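Local coordinates for halogenase PltM (Pseudomonas fluorescens, PDB 6BZN), which halogenates phenolic substrates with chloride, bromide or iodide, probably as a flavin-dependent enzyme that uses FAD, at residues A[321-333]-A[339-351]. Residues are numbered along the deposited sequence; the frame is centred on the assembly and turned at random.
Sequences APRINYRSVQNVG and LPQATGFIDPLFS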
ATOM      1  N   ALA A 321     -11.063  -1.530 -13.225  1.00 16.37           N
ATOM      2  CA  ALA A 321     -11.543  -2.495 -12.247  1.00 16.73           C
ATOM      3  C   ALA A 321     -12.822  -1.922 -11.621  1.00 17.34           C
ATOM      4  O   ALA A 321     -12.758  -0.900 -10.932  1.00 16.76           O
ATOM      5  CB  ALA A 321     -10.468  -2.750 -11.182  1.00 16.52           C
ATOM      6  N   PRO A 322     -13.989  -2.562 -11.860  1.00 18.34           N
ATOM      7  CA  PRO A 322     -15.262  -1.990 -11.361  1.00 17.88           C
ATOM      8  C   PRO A 322     -15.463  -2.005  -9.839  1.00 17.62           C
ATOM      9  O   PRO A 322     -16.193  -1.161  -9.297  1.00 17.19           O
ATOM     10  CB  PRO A 322     -16.329  -2.845 -12.069  1.00 18.72           C
ATOM     11  CG  PRO A 322     -15.637  -4.137 -12.354  1.00 19.25           C
ATOM     12  CD  PRO A 322     -14.231  -3.751 -12.708  1.00 18.67           C
ATOM     13  N   ARG A 323     -14.849  -2.965  -9.162  1.00 17.17           N
ATOM     14  CA  ARG A 323     -14.829  -2.962  -7.719  1.00 17.12           C
ATOM     15  C   ARG A 323     -13.551  -3.546  -7.141  1.00 16.65           C
ATOM     16  O   ARG A 323     -13.303  -4.758  -7.197  1.00 17.43           O
ATOM     17  CB  ARG A 323     -16.003  -3.698  -7.107  1.00 18.21           C
ATOM     18  CG  ARG A 323     -15.872  -3.598  -5.597  1.00 18.73           C
ATOM     19  CD  ARG A 323     -17.142  -3.673  -4.847  1.00 19.19           C
ATOM     20  NE  ARG A 323     -16.975  -3.139  -3.492  1.00 18.52           N
ATOM     21  CZ  ARG A 323     -17.871  -3.284  -2.529  1.00 18.12           C
ATOM     22  NH1 ARG A 323     -18.998  -3.944  -2.762  1.00 18.34           N
ATOM     23  NH2 ARG A 323     -17.654  -2.757  -1.335  1.00 17.69           N
ATOM     24  N   ILE A 324     -12.783  -2.681  -6.501  1.00 14.78           N
ATOM     25  CA  ILE A 324     -11.453  -3.049  -6.050  1.00 13.38           C
ATOM     26  C   ILE A 324     -11.371  -3.551  -4.613  1.00 12.85           C
ATOM     27  O   ILE A 324     -10.314  -4.031  -4.194  1.00 13.60           O
ATOM     28  CB  ILE A 324     -10.456  -1.899  -6.306  1.00 13.00           C
ATOM     29  CG1 ILE A 324     -10.722  -0.707  -5.396  1.00 12.74           C
ATOM     30  CG2 ILE A 324     -10.496  -1.492  -7.770  1.00 12.87           C
ATOM     31  CD1 ILE A 324      -9.827   0.479  -5.672  1.00 12.94           C
ATOM     32  N   ASN A 325     -12.479  -3.508  -3.877  1.00 12.39           N
ATOM     33  CA  ASN A 325     -12.481  -3.748  -2.440  1.00 12.01           C
ATOM     34  C   ASN A 325     -12.938  -5.160  -2.107  1.00 12.26           C
ATOM     35  O   ASN A 325     -13.942  -5.609  -2.627  1.00 12.36           O
ATOM     36  CB  ASN A 325     -13.415  -2.777  -1.711  1.00 12.09           C
ATOM     37  CG  ASN A 325     -13.690  -1.521  -2.507  1.00 11.81           C
ATOM     38  OD1 ASN A 325     -14.646  -1.476  -3.294  1.00 11.85           O
ATOM     39  ND2 ASN A 325     -12.840  -0.508  -2.352  1.00 11.72           N
ATOM     40  N   TYR A 326     -12.228  -5.810  -1.196  1.00 11.82           N
ATOM     41  CA  TYR A 326     -12.628  -7.131  -0.698  1.00 12.37           C
ATOM     42  C   TYR A 326     -11.906  -7.399   0.597  1.00 12.67           C
ATOM     43  O   TYR A 326     -10.895  -6.756   0.889  1.00 12.20           O
ATOM     44  CB  TYR A 326     -12.348  -8.218  -1.732  1.00 12.67           C
ATOM     45  CG  TYR A 326     -10.924  -8.270  -2.233  1.00 12.82           C
ATOM     46  CD1 TYR A 326      -9.961  -9.028  -1.577  1.00 13.23           C
ATOM     47  CD2 TYR A 326     -10.545  -7.568  -3.356  1.00 13.23           C
ATOM     48  CE1 TYR A 326      -8.644  -9.073  -2.030  1.00 13.63           C
ATOM     49  CE2 TYR A 326      -9.229  -7.595  -3.812  1.00 13.54           C
ATOM     50  CZ  TYR A 326      -8.287  -8.356  -3.152  1.00 13.57           C
ATOM     51  OH  TYR A 326      -6.993  -8.375  -3.615  1.00 14.11           O
ATOM     52  N   ARG A 327     -12.454  -8.316   1.381  1.00 13.00           N
ATOM     53  CA  ARG A 327     -11.825  -8.789   2.599  1.00 13.66           C
ATOM     54  C   ARG A 327     -12.021 -10.298   2.674  1.00 13.89           C
ATOM     55  O   ARG A 327     -12.666 -10.885   1.800  1.00 14.52           O
ATOM     56  CB  ARG A 327     -12.416  -8.092   3.825  1.00 14.27           C
ATOM     57  CG  ARG A 327     -13.877  -8.385   4.089  1.00 15.45           C
ATOM     58  CD  ARG A 327     -14.368  -7.764   5.394  1.00 16.49           C
ATOM     59  NE  ARG A 327     -15.714  -8.287   5.647  1.00 18.86           N
ATOM     60  CZ  ARG A 327     -16.020  -9.349   6.392  1.00 19.73           C
ATOM     61  NH1 ARG A 327     -15.099 -10.054   7.055  1.00 21.24           N
ATOM     62  NH2 ARG A 327     -17.290  -9.705   6.489  1.00 21.03           N
ATOM     63  N   SER A 328     -11.432 -10.913   3.693  1.00 14.26           N
ATOM     64  CA  SER A 328     -11.580 -12.352   3.924  1.00 14.26           C
ATOM     65  C   SER A 328     -11.925 -12.642   5.367  1.00 14.68           C
ATOM     66  O   SER A 328     -11.522 -11.920   6.278  1.00 13.91           O
ATOM     67  CB  SER A 328     -10.308 -13.101   3.550  1.00 14.33           C
ATOM     68  OG  SER A 328      -9.990 -12.956   2.177  1.00 14.57           O
ATOM     69  N   VAL A 329     -12.675 -13.718   5.567  1.00 15.18           N
ATOM     70  CA  VAL A 329     -13.111 -14.105   6.905  1.00 15.88           C
ATOM     71  C   VAL A 329     -11.999 -14.822   7.698  1.00 16.18           C
ATOM     72  O   VAL A 329     -12.002 -14.806   8.932  1.00 15.30           O
ATOM     73  CB  VAL A 329     -14.415 -14.947   6.867  1.00 16.83           C
ATOM     74  CG1 VAL A 329     -15.529 -14.178   6.176  1.00 16.97           C
ATOM     75  CG2 VAL A 329     -14.218 -16.288   6.175  1.00 17.88           C
ATOM     76  N   GLN A 330     -11.082 -15.468   6.982  1.00 15.65           N
ATOM     77  CA  GLN A 330      -9.891 -16.115   7.548  1.00 16.32           C
ATOM     78  C   GLN A 330      -8.829 -16.049   6.470  1.00 15.13           C
ATOM     79  O   GLN A 330      -9.158 -15.840   5.296  1.00 15.50           O
ATOM     80  CB  GLN A 330     -10.131 -17.596   7.854  1.00 17.91           C
ATOM     81  CG  GLN A 330     -11.094 -17.887   8.993  1.00 19.66           C
ATOM     82  CD  GLN A 330     -11.194 -19.382   9.304  1.00 22.20           C
ATOM     83  OE1 GLN A 330     -10.898 -20.223   8.463  1.00 23.67           O
ATOM     84  NE2 GLN A 330     -11.613 -19.707  10.517  1.00 23.89           N
ATOM     85  N   ASN A 331      -7.573 -16.218   6.849  1.00 14.08           N
ATOM     86  CA  ASN A 331      -6.523 -16.320   5.846  1.00 14.53           C
ATOM     87  C   ASN A 331      -5.353 -17.226   6.166  1.00 14.14           C
ATOM     88  O   ASN A 331      -4.371 -17.221   5.440  1.00 13.62           O
ATOM     89  CB  ASN A 331      -6.040 -14.903   5.474  1.00 14.55           C
ATOM     90  CG  ASN A 331      -5.059 -14.334   6.479  1.00 15.35           C
ATOM     91  OD1 ASN A 331      -5.028 -14.750   7.630  1.00 16.14           O
ATOM     92  ND2 ASN A 331      -4.248 -13.369   6.046  1.00 15.52           N
ATOM     93  N   VAL A 332      -5.449 -18.015   7.235  1.00 14.86           N
ATOM     94  CA  VAL A 332      -4.441 -19.023   7.536  1.00 14.67           C
ATOM     95  C   VAL A 332      -5.145 -20.333   7.845  1.00 14.76           C
ATOM     96  O   VAL A 332      -6.286 -20.342   8.322  1.00 13.99           O
ATOM     97  CB  VAL A 332      -3.529 -18.613   8.715  1.00 15.03           C
ATOM     98  CG1 VAL A 332      -2.811 -17.298   8.419  1.00 15.27           C
ATOM     99  CG2 VAL A 332      -4.308 -18.481  10.018  1.00 14.92           C
ATOM    100  N   GLY A 333      -4.453 -21.427   7.569  1.00 15.56           N
ATOM    101  CA  GLY A 333      -4.885 -22.770   7.985  1.00 15.97           C
ATOM    102  C   GLY A 333      -3.684 -23.564   8.426  1.00 16.63           C
ATOM    103  O   GLY A 333      -2.581 -23.033   8.522  1.00 17.36           O
ATOM    104  N   LEU A 339      -1.251 -14.175   1.803  1.00 12.94           N
ATOM    105  CA  LEU A 339      -0.671 -12.869   2.068  1.00 13.43           C
ATOM    106  C   LEU A 339      -1.733 -11.773   1.869  1.00 12.91           C
ATOM    107  O   LEU A 339      -2.838 -12.046   1.372  1.00 12.17           O
ATOM    108  CB  LEU A 339       0.573 -12.654   1.206  1.00 13.80           C
ATOM    109  CG  LEU A 339       1.824 -13.434   1.610  1.00 14.29           C
ATOM    110  CD1 LEU A 339       2.960 -13.015   0.685  1.00 14.56           C
ATOM    111  CD2 LEU A 339       2.234 -13.227   3.057  1.00 14.76           C
ATOM    112  N   PRO A 340      -1.428 -10.528   2.289  1.00 13.18           N
ATOM    113  CA  PRO A 340      -2.498  -9.513   2.297  1.00 13.39           C
ATOM    114  C   PRO A 340      -3.234  -9.255   1.000  1.00 13.67           C
ATOM    115  O   PRO A 340      -4.455  -9.208   1.036  1.00 13.32           O
ATOM    116  CB  PRO A 340      -1.777  -8.263   2.784  1.00 12.99           C
ATOM    117  CG  PRO A 340      -0.800  -8.832   3.756  1.00 12.97           C
ATOM    118  CD  PRO A 340      -0.269 -10.064   3.070  1.00 12.73           C
ATOM    119  N   GLN A 341      -2.553  -9.133  -0.137  1.00 14.88           N
ATOM    120  CA  GLN A 341      -3.280  -8.918  -1.407  1.00 16.57           C
ATOM    121  C   GLN A 341      -4.287 -10.026  -1.736  1.00 16.36           C
ATOM    122  O   GLN A 341      -5.358  -9.751  -2.295  1.00 16.32           O
ATOM    123  CB  GLN A 341      -2.324  -8.775  -2.591  1.00 19.11           C
ATOM    124  CG  GLN A 341      -1.534  -7.493  -2.622  1.00 21.59           C
ATOM    125  CD  GLN A 341      -2.365  -6.275  -3.025  1.00 25.80           C
ATOM    126  OE1 GLN A 341      -2.449  -5.306  -2.269  1.00 28.23           O
ATOM    127  NE2 GLN A 341      -2.946  -6.304  -4.231  1.00 28.41           N
ATOM    128  N   ALA A 342      -3.932 -11.267  -1.407  1.00 14.58           N
ATOM    129  CA  ALA A 342      -4.835 -12.393  -1.582  1.00 14.63           C
ATOM    130  C   ALA A 342      -5.996 -12.389  -0.567  1.00 14.43           C
ATOM    131  O   ALA A 342      -7.001 -13.050  -0.796  1.00 15.65           O
ATOM    132  CB  ALA A 342      -4.063 -13.695  -1.500  1.00 14.54           C
ATOM    133  N   THR A 343      -5.838 -11.666   0.544  1.00 13.54           N
ATOM    134  CA  THR A 343      -6.800 -11.633   1.649  1.00 13.25           C
ATOM    135  C   THR A 343      -7.778 -10.487   1.557  1.00 13.22           C
ATOM    136  O   THR A 343      -8.996 -10.674   1.702  1.00 13.75           O
ATOM    137  CB  THR A 343      -6.045 -11.486   2.995  1.00 13.18           C
ATOM    138  OG1 THR A 343      -5.099 -12.549   3.110  1.00 12.69           O
ATOM    139  CG2 THR A 343      -6.977 -11.547   4.169  1.00 13.31           C
ATOM    140  N   GLY A 344      -7.244  -9.284   1.359  1.00 12.51           N
ATOM    141  CA  GLY A 344      -8.072  -8.103   1.327  1.00 12.98           C
ATOM    142  C   GLY A 344      -7.394  -6.920   0.687  1.00 13.38           C
ATOM    143  O   GLY A 344      -6.174  -6.804   0.742  1.00 14.32           O
ATOM    144  N   PHE A 345      -8.186  -6.065   0.052  1.00 13.05           N
ATOM    145  CA  PHE A 345      -7.694  -4.800  -0.487  1.00 12.65           C
ATOM    146  C   PHE A 345      -8.772  -3.748  -0.370  1.00 12.08           C
ATOM    147  O   PHE A 345      -9.934  -4.058  -0.531  1.00 11.11           O
ATOM    148  CB  PHE A 345      -7.300  -4.944  -1.950  1.00 13.04           C
ATOM    149  CG  PHE A 345      -6.611  -3.725  -2.498  1.00 13.45           C
ATOM    150  CD1 PHE A 345      -5.290  -3.471  -2.168  1.00 13.89           C
ATOM    151  CD2 PHE A 345      -7.277  -2.834  -3.322  1.00 13.61           C
ATOM    152  CE1 PHE A 345      -4.636  -2.346  -2.662  1.00 14.45           C
ATOM    153  CE2 PHE A 345      -6.633  -1.717  -3.831  1.00 14.07           C
ATOM    154  CZ  PHE A 345      -5.302  -1.476  -3.501  1.00 14.26           C
ATOM    155  N   ILE A 346      -8.384  -2.499  -0.109  1.00 11.81           N
ATOM    156  CA  ILE A 346      -9.363  -1.429   0.060  1.00 11.51           C
ATOM    157  C   ILE A 346      -9.268  -0.403  -1.058  1.00 11.52           C
ATOM    158  O   ILE A 346     -10.223  -0.219  -1.809  1.00 12.18           O
ATOM    159  CB  ILE A 346      -9.227  -0.774   1.451  1.00 11.52           C
ATOM    160  CG1 ILE A 346      -9.458  -1.814   2.570  1.00 11.42           C
ATOM    161  CG2 ILE A 346     -10.190   0.392   1.593  1.00 11.66           C
ATOM    162  CD1 ILE A 346     -10.809  -2.520   2.569  1.00 11.46           C
ATOM    163  N   ASP A 347      -8.134   0.273  -1.179  1.00 11.52           N
ATOM    164  CA  ASP A 347      -8.018   1.356  -2.152  1.00 11.99           C
ATOM    165  C   ASP A 347      -6.555   1.754  -2.294  1.00 12.13           C
ATOM    166  O   ASP A 347      -5.780   1.551  -1.376  1.00 12.61           O
ATOM    167  CB  ASP A 347      -8.857   2.560  -1.671  1.00 11.73           C
ATOM    168  CG  ASP A 347      -9.202   3.558  -2.780  1.00 11.97           C
ATOM    169  OD1 ASP A 347      -8.364   4.453  -3.025  1.00 11.60           O
ATOM    170  OD2 ASP A 347     -10.328   3.486  -3.370  1.00 12.22           O
ATOM    171  N   PRO A 348      -6.171   2.315  -3.449  1.00 12.50           N
ATOM    172  CA  PRO A 348      -4.823   2.880  -3.536  1.00 12.24           C
ATOM    173  C   PRO A 348      -4.558   4.052  -2.583  1.00 12.06           C
ATOM    174  O   PRO A 348      -3.386   4.357  -2.303  1.00 11.58           O
ATOM    175  CB  PRO A 348      -4.722   3.351  -4.984  1.00 13.03           C
ATOM    176  CG  PRO A 348      -6.136   3.397  -5.492  1.00 13.03           C
ATOM    177  CD  PRO A 348      -6.839   2.298  -4.763  1.00 12.63           C
ATOM    178  N   LEU A 349      -5.618   4.693  -2.092  1.00 11.74           N
ATOM    179  CA  LEU A 349      -5.495   5.898  -1.278  1.00 11.86           C
ATOM    180  C   LEU A 349      -4.707   5.650  -0.006  1.00 11.92           C
ATOM    181  O   LEU A 349      -5.087   4.825   0.820  1.00 11.91           O
ATOM    182  CB  LEU A 349      -6.870   6.457  -0.909  1.00 12.13           C
ATOM    183  CG  LEU A 349      -6.832   7.782  -0.141  1.00 12.52           C
ATOM    184  CD1 LEU A 349      -6.344   8.902  -1.039  1.00 12.93           C
ATOM    185  CD2 LEU A 349      -8.184   8.122   0.463  1.00 12.92           C
ATOM    186  N   PHE A 350      -3.616   6.390   0.142  1.00 11.58           N
ATOM    187  CA  PHE A 350      -2.653   6.263   1.253  1.00 11.70           C
ATOM    188  C   PHE A 350      -1.707   5.083   1.145  1.00 11.49           C
ATOM    189  O   PHE A 350      -0.878   4.893   2.038  1.00 10.88           O
ATOM    190  CB  PHE A 350      -3.310   6.273   2.645  1.00 12.45           C
ATOM    191  CG  PHE A 350      -4.040   7.536   2.964  1.00 12.73           C
ATOM    192  CD1 PHE A 350      -3.358   8.742   2.994  1.00 13.41           C
ATOM    193  CD2 PHE A 350      -5.383   7.526   3.258  1.00 13.20           C
ATOM    194  CE1 PHE A 350      -4.000   9.927   3.296  1.00 13.69           C
ATOM    195  CE2 PHE A 350      -6.038   8.707   3.563  1.00 14.03           C
ATOM    196  CZ  PHE A 350      -5.347   9.908   3.584  1.00 13.97           C
ATOM    197  N   SER A 351      -1.818   4.288   0.076  1.00 11.23           N
ATOM    198  CA  SER A 351      -0.858   3.250  -0.230  1.00 12.08           C
ATOM    199  C   SER A 351      -0.606   2.293   0.958  1.00 11.99           C
ATOM    200  O   SER A 351       0.521   1.927   1.270  1.00 12.29           O
ATOM    201  CB  SER A 351       0.424   3.900  -0.788  1.00 12.16           C
ATOM    202  OG  SER A 351       1.116   2.975  -1.589  1.00 13.10           O
TER
HETATM  203  O   HOH W   1      -9.453 -13.852  -0.065  1.00 20.57           O
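Y326 and F345 form a single antiparallel bridge, a hydrogen-bonded pair in which Y326 N reaches F345 O at 3.0 Å and F345 N returns to Y326 O at 2.9 Å. Segment 321-333 leaves edge strand 313-321 of the mixed sheet, pairs through 327-328 with strand 206-207, and continues through strand 336-338, outermost in the parallel sheet, into 339-351. The tyrosine ring folds back over the bridge: with chi1 at 54°, CG lies between the backbone N and the carbonyl carbon, and one ring face rests on F345 N and, off-centre, on F345 CB in a CH-pi contact. Y326 OH donates to Q341 O at 2.5 Å, in the carbonyl plane, tying the ring to helix 340-343. Packing is tight where that helix ends: G344 CA lies 3.2 Å from Y326 O, and S328 OG donates to a lone pair of T343 O at 2.5 Å while a water links the same hydroxyl to A342 O. T343 OG1 both donates to L339 O and accepts a nearly straight bond from N331 ND2. Farther along, N325 ND2 binds I346 O at 2.7 Å, a more bent bond (134°). R327 points away to a salt bridge with E209, its backbone pairing with T207; the solvent side lies at exposed V329. Y326 and Q341 both contact additional FAD molecules, distinct from the one bound by S351, in other crystal structures of this protein, so ring and helix positions are probably coupled.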